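Local structure of ulvan Lyase-PL25 (Pseudoalteromonas sp. PLSV, 5UAM) at residues 40-45 and 162-167; 54-59 and 100-105; 114-119 and 137-142; 156-161 and 175-180. The protein degrades ulvan, the sulfated cell-wall polysaccharide of green seaweeds, as a beta-propeller lyase of polysaccharide lyase family 25. All coordinates share one frame; numbering follows the deposited sequence.

Contact 2 packs two neighbouring propeller blades, contact 3 pairs strands within one blade, and contacts 1 and 4 set loops against the blade of strands 165-169 and 175-180. Tyr164 of contact 1, His119 of contact 3 and Arg180 of contact 4 approach one bound phosphate, among residues assigned to catalysis and substrate binding; contact 2 adds Lys101, also substrate-binding. Contact 1 is the most central, its middle about 5 Å from the chain's centre, with the others centred 9 to 10 Å from it. Asn165 ties it to two of them: its O lies 2.8 Å from Thr103 OG1 of contact 2, its OD1 2.8 Å from Asn138 ND2 of contact 3. Contacts 2 and 3 share a sheet.

Contact 1 of 4, residues 40-45 and 162-167; sequences IVQHPA and GTYNQA. With PO4 (phosphate ion), chain E.
Gln166 reaches from the first strand of one propeller blade to the loop 40-45, and its side chain carries much of the contact. Its CB lies 3.7 Å from His43 NE2. With CG anti to the carbonyl carbon (chi1 -56°), the next carbon is laid against the loop backbone, CG being 3.2 Å from Val41 O. The chain then runs extended to the amide, whose two ends part: OE1 accepts a 2.9 Å hydrogen bond from His43 NE2, while NE2 packs 3.6 Å from Val41 CG2. OE1 sits close to the imidazole plane at its edge, but the amide and ring planes are turned 56° apart. OE1 also takes the backbone N-H of Ala225, and NE2 gives to Ala223 O, so the buried amide is held at both ends and its rotation is fixed. Further along, Val41 CG1 touches Tyr164 CD1 at 3.7 Å, beside the phenol ring that Thr163 CG2 covers on one face. Tyr164, the assigned proton acceptor, points its OH at the phosphate, 2.8 Å from O3. A water bridges Gln42 NE2 and Asn165 N, and Gln42 OE1 accepts from Lys101 NZ. The loop 40-45 leads into strand 46-49; across the contact, strand 165-169 is paired with strand 175-180, and the ring of Trp224, on strand 217-227, stacks on His43.

Contact 2 of 4, residues 54-59 and 100-105; sequences YVSYQG and GKPTML
Strands 54-58 and 103-105 run nearly antiparallel, at 156°, but their axes stay 7.5 Å apart and no direct hydrogen bond joins them. They belong to adjacent four-stranded blades of the beta-propeller, so this is packing between sheets, made by side chains that fill the interface. Met104 spans the gap: CG is anti to the backbone N (chi1 -171°), and after an extended stretch the chain bends at its last torsion. SD thereby rests 3.6 Å from Tyr54 CB, and the methyl CE tucks against Ser56 CB at 3.7 Å. Pro102 presses its ring on the strand backbone, CG being 3.5 Å from Tyr57 N, while the same carbon passes 3.6 Å from Ser56 OG, a hydroxyl bonded to Ala45 O. Near the end of the strand, Gln58 crosses Lys101 at a slant. Its chain is extended, which brings OE1 to 3.6 Å from Lys101 CB, and its NE2 is bonded to Asn98 OD1 and Val34 O. Lys101, assigned to substrate binding, turns its amine away to Asn98 O. At this end a water donates to Gln58 OE1 at 2.7 Å and accepts from Gly100 N at 2.9 Å.

Contact 3 of 4, residues 114-119 and 137-142; sequences IFYGGH and ANKHAV. With PO4 (phosphate ion), chain E.
Phe115 and His140 stack across the two middle strands of a propeller blade, in an offset arrangement with centroids 4.4 Å apart and planes at 23°. Phe115 CE1 lies over the centre of the imidazole, which is held by hydrogen bonds to Asn157 OD1 and His113 ND1. On the face carrying Ile114, Tyr116, Lys139 and Ala141, Lys139 CB makes a CH-pi contact, 3.8 Å from the centroid of the Tyr116 ring. CG of Tyr116, between the backbone N and the carbonyl carbon (chi1 72°), carries the ring across the neighbouring strand, where CE1 also meets Ala141 CB at 4.0 Å; its OH is bonded to Ile84 N. With an alanine in place of Tyr116, the Lys139 methylenes would probably lose their aromatic cover and Ile84 N this partner. The backbones pair antiparallel, Ile114 with Ala141 and Tyr116 with Lys139, each through two hydrogen bonds. Beyond the strands, water joins Gly117 O to Ala137 O, and a second water lies between Gly118 O and Asn138 OD1. His119 NE2 gives the phosphate O4 a nearly straight 2.6 Å bond, while its ND1 bonds Asp97 OD2. This carboxylate fixes the ring's rotation with NE2 toward the anion, consistent with His119's role in binding substrate.

Contact 4 of 4, residues 156-161 and 175-180; sequences NNITPF and IYLFFR. With PO4 (phosphate ion), chain E.
Phosphate O4 is gripped by Arg180 NH2 at 2.9 Å, nearly straight at 172°, and by His119 NE2. Arg180 NH1 bonds a second oxygen, O2, also at 2.9 Å, so the guanidinium meets the ion in a two-pronged fashion with the phosphorus in its plane. The chain leaves the strand with CG anti to the backbone N (chi1 -176°) and bends at chi3 to aim the group at the ion; NE, tied to Gly182 O, steadies it. A leucine in place of Arg180 would probably cost the anion both of these bonds and leave Gly182 O without this donor. Arg180 is assigned to substrate binding, consistent with a pocket for an anionic sugar. Behind it, strand 175-180, the second strand of its propeller blade, is covered by the loop 156-161, which links the last strand of the preceding blade to strand 165-169. Thr159 lays CG2 3.4 Å from Phe179 CE2, while its OG1 accepts from Phe161 N at 3.2 Å, closing an ST turn. Phe161 O lies 3.7 Å from the same CE2. Farther back, Ile158 crosses Leu177 at about a right angle, CD1 touching CD2 at 3.7 Å, and both side chains also pack on Phe115. The loop is held from beyond by Gln191 OE1, which accepts from Thr159 N.

Contact 1 of 4, residues 40-45 and 162-167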
# COMPACT_ATOMS: atom_id res chain seq x y z
N ILE A 40 1.79 -2.78 2.08
CA ILE A 40 0.51 -2.13 2.38
C ILE A 40 0.21 -1.02 1.39
O ILE A 40 -0.96 -0.76 1.10
CB ILE A 40 0.53 -1.67 3.85
CG1 ILE A 40 0.31 -2.90 4.75
CG2 ILE A 40 -0.55 -0.62 4.12
CD1 ILE A 40 0.61 -2.68 6.19
N VAL A 41 1.23 -0.37 0.82
CA VAL A 41 0.96 0.78 -0.05
C VAL A 41 0.37 0.37 -1.40
O VAL A 41 -0.46 1.10 -1.96
CB VAL A 41 2.19 1.69 -0.19
CG1 VAL A 41 3.29 1.03 -0.96
CG2 VAL A 41 1.77 3.02 -0.84
N GLN A 42 0.79 -0.76 -1.97
CA GLN A 42 0.20 -1.25 -3.22
C GLN A 42 -1.05 -2.02 -2.87
O GLN A 42 -0.99 -3.21 -2.56
CB GLN A 42 1.16 -2.11 -4.04
CG GLN A 42 2.25 -1.33 -4.77
CD GLN A 42 3.53 -1.14 -3.97
OE1 GLN A 42 3.71 -1.68 -2.86
NE2 GLN A 42 4.44 -0.38 -4.55
N HIS A 43 -2.19 -1.34 -2.94
CA HIS A 43 -3.42 -1.94 -2.48
C HIS A 43 -4.58 -1.48 -3.35
O HIS A 43 -4.57 -0.37 -3.90
CB HIS A 43 -3.70 -1.56 -1.02
CG HIS A 43 -4.10 -0.14 -0.85
ND1 HIS A 43 -5.42 0.25 -0.70
CD2 HIS A 43 -3.38 1.00 -0.92
CE1 HIS A 43 -5.48 1.57 -0.63
NE2 HIS A 43 -4.26 2.05 -0.78
N PRO A 44 -5.62 -2.31 -3.48
CA PRO A 44 -5.68 -3.69 -2.96
C PRO A 44 -4.70 -4.63 -3.63
O PRO A 44 -4.48 -4.55 -4.85
CB PRO A 44 -7.11 -4.14 -3.33
CG PRO A 44 -7.86 -2.93 -3.70
CD PRO A 44 -6.85 -1.92 -4.18
N ALA A 45 -4.10 -5.51 -2.83
CA ALA A 45 -3.39 -6.64 -3.40
C ALA A 45 -4.33 -7.80 -3.69
O ALA A 45 -4.03 -8.64 -4.55
CB ALA A 45 -2.27 -7.10 -2.45
N GLY A 162 4.87 6.81 -12.93
CA GLY A 162 4.08 6.45 -11.76
C GLY A 162 4.81 5.49 -10.83
O GLY A 162 5.58 4.63 -11.27
N THR A 163 4.60 5.68 -9.53
CA THR A 163 5.01 4.76 -8.48
C THR A 163 3.86 4.72 -7.47
O THR A 163 3.23 5.75 -7.21
CB THR A 163 6.26 5.26 -7.67
OG1 THR A 163 7.31 5.75 -8.53
CG2 THR A 163 6.85 4.14 -6.83
N TYR A 164 3.64 3.56 -6.85
CA TYR A 164 2.74 3.42 -5.70
C TYR A 164 1.26 3.45 -6.06
O TYR A 164 0.48 4.25 -5.52
CB TYR A 164 3.06 4.41 -4.58
CG TYR A 164 4.46 4.35 -4.03
CD1 TYR A 164 4.96 3.18 -3.49
CD2 TYR A 164 5.27 5.46 -4.03
CE1 TYR A 164 6.21 3.15 -2.94
CE2 TYR A 164 6.52 5.45 -3.51
CZ TYR A 164 7.00 4.30 -2.97
OH TYR A 164 8.26 4.27 -2.42
N ASN A 165 0.85 2.51 -6.91
CA ASN A 165 -0.51 2.46 -7.41
C ASN A 165 -1.51 2.06 -6.34
O ASN A 165 -1.33 1.05 -5.64
CB ASN A 165 -0.63 1.43 -8.52
CG ASN A 165 0.20 1.77 -9.69
OD1 ASN A 165 0.15 2.89 -10.20
ND2 ASN A 165 0.95 0.79 -10.19
N GLN A 166 -2.60 2.80 -6.26
CA GLN A 166 -3.66 2.56 -5.30
C GLN A 166 -4.95 2.78 -6.06
O GLN A 166 -5.20 3.87 -6.56
CB GLN A 166 -3.50 3.52 -4.13
CG GLN A 166 -2.14 3.39 -3.52
CD GLN A 166 -1.87 4.34 -2.42
OE1 GLN A 166 -2.63 4.40 -1.46
NE2 GLN A 166 -0.74 5.01 -2.50
N ALA A 167 -5.75 1.72 -6.19
CA ALA A 167 -6.89 1.74 -7.09
C ALA A 167 -8.18 1.64 -6.31
O ALA A 167 -8.35 0.75 -5.48
CB ALA A 167 -6.80 0.57 -8.07
P PO4 E . 11.18 5.64 -3.24
O1 PO4 E . 12.57 6.15 -2.93
O2 PO4 E . 10.16 6.55 -2.69
O3 PO4 E . 11.09 4.29 -2.55
O4 PO4 E . 11.04 5.54 -4.75
O HOH W 1 2.94 0.54 -7.32

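Contact 2 of 4, residues 54-59 and 100-105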
# COMPACT_ATOMS: atom_id res chain seq x y z
N TYR A 54 -9.51 -13.12 -5.00
CA TYR A 54 -8.45 -12.90 -5.97
C TYR A 54 -7.26 -12.31 -5.25
O TYR A 54 -7.42 -11.41 -4.43
CB TYR A 54 -8.93 -11.94 -7.06
CG TYR A 54 -10.17 -12.43 -7.76
CD1 TYR A 54 -11.43 -12.09 -7.29
CD2 TYR A 54 -10.09 -13.26 -8.88
CE1 TYR A 54 -12.59 -12.54 -7.93
CE2 TYR A 54 -11.24 -13.72 -9.52
CZ TYR A 54 -12.48 -13.36 -9.03
OH TYR A 54 -13.62 -13.82 -9.63
N VAL A 55 -6.06 -12.78 -5.58
CA VAL A 55 -4.84 -12.37 -4.90
C VAL A 55 -3.76 -12.09 -5.92
O VAL A 55 -3.66 -12.79 -6.94
CB VAL A 55 -4.39 -13.43 -3.88
CG1 VAL A 55 -5.49 -13.65 -2.82
CG2 VAL A 55 -4.03 -14.75 -4.56
N SER A 56 -2.96 -11.05 -5.67
CA SER A 56 -1.85 -10.71 -6.56
C SER A 56 -0.60 -10.36 -5.76
O SER A 56 -0.67 -9.84 -4.64
CB SER A 56 -2.21 -9.58 -7.52
OG SER A 56 -2.31 -8.33 -6.85
N TYR A 57 0.55 -10.64 -6.36
CA TYR A 57 1.84 -10.45 -5.71
C TYR A 57 2.91 -10.39 -6.79
O TYR A 57 2.67 -10.70 -7.96
CB TYR A 57 2.14 -11.59 -4.69
CG TYR A 57 2.27 -12.91 -5.39
CD1 TYR A 57 1.15 -13.65 -5.78
CD2 TYR A 57 3.53 -13.41 -5.74
CE1 TYR A 57 1.28 -14.82 -6.50
CE2 TYR A 57 3.67 -14.61 -6.45
CZ TYR A 57 2.53 -15.30 -6.83
OH TYR A 57 2.66 -16.48 -7.53
N GLN A 58 4.12 -10.00 -6.38
CA GLN A 58 5.25 -9.88 -7.30
C GLN A 58 6.03 -11.19 -7.36
O GLN A 58 6.55 -11.68 -6.35
CB GLN A 58 6.13 -8.76 -6.77
CG GLN A 58 7.37 -8.51 -7.55
CD GLN A 58 8.19 -7.44 -6.88
OE1 GLN A 58 7.94 -6.26 -7.07
NE2 GLN A 58 9.13 -7.85 -6.06
N GLY A 59 6.14 -11.74 -8.57
CA GLY A 59 6.80 -12.99 -8.84
C GLY A 59 8.08 -12.81 -9.62
O GLY A 59 8.68 -11.72 -9.63
N GLY A 100 6.99 -1.91 -8.23
CA GLY A 100 5.97 -2.19 -9.20
C GLY A 100 5.18 -3.45 -8.93
O GLY A 100 4.51 -3.96 -9.83
N LYS A 101 5.25 -3.96 -7.70
CA LYS A 101 4.39 -5.07 -7.32
C LYS A 101 2.93 -4.66 -7.56
O LYS A 101 2.61 -3.47 -7.57
CB LYS A 101 4.63 -5.47 -5.86
CG LYS A 101 4.15 -4.43 -4.86
CD LYS A 101 4.41 -4.83 -3.42
CE LYS A 101 5.84 -4.65 -2.95
NZ LYS A 101 6.25 -3.21 -2.90
N PRO A 102 2.04 -5.62 -7.81
CA PRO A 102 0.74 -5.28 -8.41
C PRO A 102 -0.30 -4.76 -7.44
O PRO A 102 -0.35 -5.11 -6.25
CB PRO A 102 0.27 -6.62 -8.99
CG PRO A 102 0.94 -7.64 -8.13
CD PRO A 102 2.28 -7.07 -7.83
N THR A 103 -1.20 -3.96 -8.01
CA THR A 103 -2.42 -3.46 -7.41
C THR A 103 -3.58 -3.90 -8.29
O THR A 103 -3.50 -3.80 -9.52
CB THR A 103 -2.36 -1.94 -7.37
OG1 THR A 103 -1.29 -1.59 -6.49
CG2 THR A 103 -3.65 -1.33 -6.91
N MET A 104 -4.65 -4.39 -7.67
CA MET A 104 -5.78 -5.00 -8.37
C MET A 104 -7.06 -4.18 -8.25
O MET A 104 -7.29 -3.50 -7.25
CB MET A 104 -6.07 -6.39 -7.76
CG MET A 104 -7.06 -7.21 -8.51
SD MET A 104 -7.46 -8.71 -7.54
CE MET A 104 -5.87 -9.49 -7.48
N LEU A 105 -7.92 -4.27 -9.28
CA LEU A 105 -9.27 -3.71 -9.25
C LEU A 105 -10.17 -4.55 -10.16
O LEU A 105 -9.76 -4.91 -11.27
CB LEU A 105 -9.24 -2.25 -9.73
CG LEU A 105 -10.57 -1.49 -9.71
CD1 LEU A 105 -10.32 -0.03 -9.40
CD2 LEU A 105 -11.30 -1.61 -11.06
O HOH W 2 0.68 -7.10 -4.56
O HOH W 3 8.47 -4.31 -8.79

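Contact 3 of 4, residues 114-119 and 137-142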
# COMPACT_ATOMS: atom_id res chain seq x y z
N ILE A 114 -4.91 -4.99 -13.39
CA ILE A 114 -3.68 -5.07 -12.62
C ILE A 114 -2.82 -3.87 -13.02
O ILE A 114 -2.51 -3.68 -14.19
CB ILE A 114 -2.94 -6.40 -12.85
CG1 ILE A 114 -3.75 -7.57 -12.27
CG2 ILE A 114 -1.53 -6.35 -12.26
CD1 ILE A 114 -3.77 -7.65 -10.78
N PHE A 115 -2.49 -3.03 -12.04
CA PHE A 115 -1.58 -1.91 -12.23
C PHE A 115 -0.24 -2.31 -11.61
O PHE A 115 -0.22 -2.87 -10.51
CB PHE A 115 -2.15 -0.67 -11.54
CG PHE A 115 -3.53 -0.32 -12.01
CD1 PHE A 115 -3.73 0.47 -13.13
CD2 PHE A 115 -4.63 -0.80 -11.35
CE1 PHE A 115 -5.00 0.80 -13.56
CE2 PHE A 115 -5.92 -0.48 -11.79
CZ PHE A 115 -6.09 0.32 -12.89
N TYR A 116 0.86 -2.08 -12.32
CA TYR A 116 2.12 -2.68 -11.90
C TYR A 116 3.28 -2.04 -12.65
O TYR A 116 3.10 -1.29 -13.61
CB TYR A 116 2.10 -4.18 -12.20
CG TYR A 116 2.20 -4.50 -13.68
CD1 TYR A 116 1.10 -4.40 -14.52
CD2 TYR A 116 3.42 -4.86 -14.25
CE1 TYR A 116 1.21 -4.67 -15.88
CE2 TYR A 116 3.53 -5.13 -15.60
CZ TYR A 116 2.44 -5.02 -16.41
OH TYR A 116 2.57 -5.28 -17.76
N GLY A 117 4.49 -2.36 -12.22
CA GLY A 117 5.67 -2.17 -13.03
C GLY A 117 6.40 -0.85 -12.89
O GLY A 117 7.52 -0.73 -13.37
N GLY A 118 5.80 0.17 -12.27
CA GLY A 118 6.38 1.50 -12.30
C GLY A 118 7.27 1.83 -11.12
O GLY A 118 6.92 1.56 -9.97
N HIS A 119 8.40 2.48 -11.41
CA HIS A 119 9.16 3.18 -10.39
C HIS A 119 9.53 4.56 -10.89
O HIS A 119 10.67 5.03 -10.75
CB HIS A 119 10.36 2.39 -9.88
CG HIS A 119 10.91 2.90 -8.59
ND1 HIS A 119 12.00 2.31 -7.98
CD2 HIS A 119 10.52 3.91 -7.77
CE1 HIS A 119 12.27 2.94 -6.86
NE2 HIS A 119 11.38 3.91 -6.70
N ALA A 137 8.51 1.97 -16.42
CA ALA A 137 7.25 2.56 -16.81
C ALA A 137 6.10 1.88 -16.08
O ALA A 137 5.99 0.65 -16.06
CB ALA A 137 7.05 2.40 -18.31
N ASN A 138 5.22 2.70 -15.53
CA ASN A 138 4.02 2.20 -14.88
C ASN A 138 3.04 1.67 -15.93
O ASN A 138 2.83 2.28 -16.98
CB ASN A 138 3.38 3.32 -14.05
CG ASN A 138 2.64 2.81 -12.83
OD1 ASN A 138 3.00 1.80 -12.21
ND2 ASN A 138 1.59 3.55 -12.44
N LYS A 139 2.43 0.53 -15.63
CA LYS A 139 1.71 -0.27 -16.61
C LYS A 139 0.35 -0.70 -16.08
O LYS A 139 0.07 -0.67 -14.88
CB LYS A 139 2.51 -1.51 -17.01
CG LYS A 139 3.73 -1.18 -17.84
CD LYS A 139 4.66 -2.39 -17.98
CE LYS A 139 5.84 -2.07 -18.86
NZ LYS A 139 5.43 -1.95 -20.30
N HIS A 140 -0.50 -1.13 -17.01
CA HIS A 140 -1.88 -1.47 -16.70
C HIS A 140 -2.26 -2.63 -17.61
O HIS A 140 -2.26 -2.48 -18.84
CB HIS A 140 -2.77 -0.26 -16.95
CG HIS A 140 -4.24 -0.50 -16.80
ND1 HIS A 140 -5.17 0.38 -17.33
CD2 HIS A 140 -4.94 -1.49 -16.20
CE1 HIS A 140 -6.38 -0.07 -17.05
NE2 HIS A 140 -6.27 -1.19 -16.37
N ALA A 141 -2.58 -3.77 -17.01
CA ALA A 141 -3.05 -4.94 -17.73
C ALA A 141 -4.50 -5.21 -17.34
O ALA A 141 -4.96 -4.85 -16.26
CB ALA A 141 -2.20 -6.16 -17.39
N VAL A 142 -5.22 -5.87 -18.24
CA VAL A 142 -6.62 -6.21 -17.96
C VAL A 142 -6.88 -7.64 -18.42
O VAL A 142 -6.32 -8.11 -19.41
CB VAL A 142 -7.59 -5.21 -18.62
CG1 VAL A 142 -7.54 -5.33 -20.12
CG2 VAL A 142 -9.01 -5.42 -18.10
P PO4 E . 11.18 5.64 -3.24
O1 PO4 E . 12.57 6.15 -2.93
O2 PO4 E . 10.16 6.55 -2.69
O3 PO4 E . 11.09 4.29 -2.55
O4 PO4 E . 11.04 5.54 -4.75
O HOH W 4 7.59 -1.66 -15.95
O HOH W 5 4.26 1.34 -9.58

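Contact 4 of 4, residues 156-161 and 175-180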
# COMPACT_ATOMS: atom_id res chain seq x y z
N ASN A 156 -1.72 -0.28 -21.01
CA ASN A 156 -0.84 0.80 -20.61
C ASN A 156 -1.36 2.16 -21.05
O ASN A 156 -0.76 2.82 -21.91
CB ASN A 156 0.52 0.48 -21.20
CG ASN A 156 0.98 -0.91 -20.79
OD1 ASN A 156 0.60 -1.39 -19.72
ND2 ASN A 156 1.78 -1.56 -21.64
N ASN A 157 -2.49 2.57 -20.47
CA ASN A 157 -3.23 3.78 -20.83
C ASN A 157 -3.23 4.80 -19.69
O ASN A 157 -4.09 5.70 -19.64
CB ASN A 157 -4.67 3.43 -21.21
CG ASN A 157 -5.42 2.77 -20.06
OD1 ASN A 157 -4.83 2.44 -19.05
ND2 ASN A 157 -6.71 2.55 -20.23
N ILE A 158 -2.28 4.66 -18.78
CA ILE A 158 -2.02 5.59 -17.69
C ILE A 158 -0.63 6.16 -17.94
O ILE A 158 0.14 5.64 -18.75
CB ILE A 158 -2.08 4.89 -16.32
CG1 ILE A 158 -1.11 3.70 -16.25
CG2 ILE A 158 -3.52 4.41 -16.08
CD1 ILE A 158 -1.07 3.01 -14.92
N THR A 159 -0.30 7.26 -17.26
CA THR A 159 1.02 7.82 -17.50
C THR A 159 2.09 6.81 -17.10
O THR A 159 1.96 6.11 -16.09
CB THR A 159 1.24 9.15 -16.77
OG1 THR A 159 2.58 9.58 -17.04
CG2 THR A 159 1.04 9.03 -15.24
N PRO A 160 3.19 6.71 -17.86
CA PRO A 160 4.28 5.82 -17.43
C PRO A 160 5.00 6.32 -16.20
O PRO A 160 5.70 5.54 -15.55
CB PRO A 160 5.21 5.80 -18.64
CG PRO A 160 4.93 7.10 -19.35
CD PRO A 160 3.45 7.31 -19.18
N PHE A 161 4.86 7.61 -15.87
CA PHE A 161 5.58 8.22 -14.75
C PHE A 161 4.74 7.99 -13.50
O PHE A 161 3.98 8.86 -13.05
CB PHE A 161 5.78 9.71 -15.00
CG PHE A 161 6.47 10.01 -16.27
CD1 PHE A 161 7.78 9.62 -16.45
CD2 PHE A 161 5.82 10.67 -17.30
CE1 PHE A 161 8.43 9.87 -17.64
CE2 PHE A 161 6.46 10.92 -18.48
CZ PHE A 161 7.77 10.53 -18.66
N ILE A 175 -13.50 4.75 -11.61
CA ILE A 175 -12.23 4.21 -11.15
C ILE A 175 -11.25 5.35 -10.95
O ILE A 175 -11.07 6.19 -11.85
CB ILE A 175 -11.67 3.18 -12.14
CG1 ILE A 175 -12.55 1.93 -12.15
CG2 ILE A 175 -10.22 2.84 -11.80
CD1 ILE A 175 -12.33 1.08 -13.34
N TYR A 176 -10.63 5.39 -9.78
CA TYR A 176 -9.58 6.35 -9.48
C TYR A 176 -8.29 5.60 -9.19
O TYR A 176 -8.27 4.72 -8.33
CB TYR A 176 -9.94 7.21 -8.27
CG TYR A 176 -11.11 8.11 -8.52
CD1 TYR A 176 -12.42 7.64 -8.42
CD2 TYR A 176 -10.93 9.44 -8.87
CE1 TYR A 176 -13.49 8.49 -8.66
CE2 TYR A 176 -11.98 10.28 -9.11
CZ TYR A 176 -13.27 9.81 -9.00
OH TYR A 176 -14.33 10.65 -9.24
N LEU A 177 -7.22 5.97 -9.89
CA LEU A 177 -5.90 5.42 -9.65
C LEU A 177 -5.05 6.53 -9.06
O LEU A 177 -4.83 7.55 -9.71
CB LEU A 177 -5.24 4.90 -10.93
CG LEU A 177 -3.91 4.18 -10.70
CD1 LEU A 177 -4.15 2.84 -10.04
CD2 LEU A 177 -3.19 3.99 -12.05
N PHE A 178 -4.60 6.33 -7.82
CA PHE A 178 -3.75 7.28 -7.11
C PHE A 178 -2.31 6.78 -7.16
O PHE A 178 -2.05 5.58 -7.04
CB PHE A 178 -4.19 7.38 -5.64
CG PHE A 178 -5.52 8.00 -5.46
CD1 PHE A 178 -6.65 7.24 -5.63
CD2 PHE A 178 -5.64 9.34 -5.14
CE1 PHE A 178 -7.89 7.79 -5.47
CE2 PHE A 178 -6.91 9.92 -5.02
CZ PHE A 178 -8.02 9.12 -5.19
N PHE A 179 -1.37 7.69 -7.36
CA PHE A 179 0.04 7.34 -7.45
C PHE A 179 0.88 8.61 -7.38
O PHE A 179 0.38 9.73 -7.52
CB PHE A 179 0.35 6.57 -8.75
CG PHE A 179 -0.07 7.27 -10.00
CD1 PHE A 179 -1.36 7.16 -10.49
CD2 PHE A 179 0.83 8.04 -10.72
CE1 PHE A 179 -1.76 7.81 -11.65
CE2 PHE A 179 0.44 8.69 -11.87
CZ PHE A 179 -0.85 8.57 -12.35
N ARG A 180 2.18 8.40 -7.15
CA ARG A 180 3.16 9.47 -7.29
C ARG A 180 3.57 9.60 -8.75
O ARG A 180 3.95 8.61 -9.38
CB ARG A 180 4.38 9.16 -6.43
CG ARG A 180 5.44 10.25 -6.41
CD ARG A 180 6.64 9.93 -5.54
NE ARG A 180 7.41 8.82 -6.09
CZ ARG A 180 8.31 8.13 -5.39
NH1 ARG A 180 8.58 8.45 -4.13
NH2 ARG A 180 8.94 7.12 -5.98
P PO4 E . 11.18 5.64 -3.24
O1 PO4 E . 12.57 6.15 -2.93
O2 PO4 E . 10.16 6.55 -2.69
O3 PO4 E . 11.09 4.29 -2.55
O4 PO4 E . 11.04 5.54 -4.75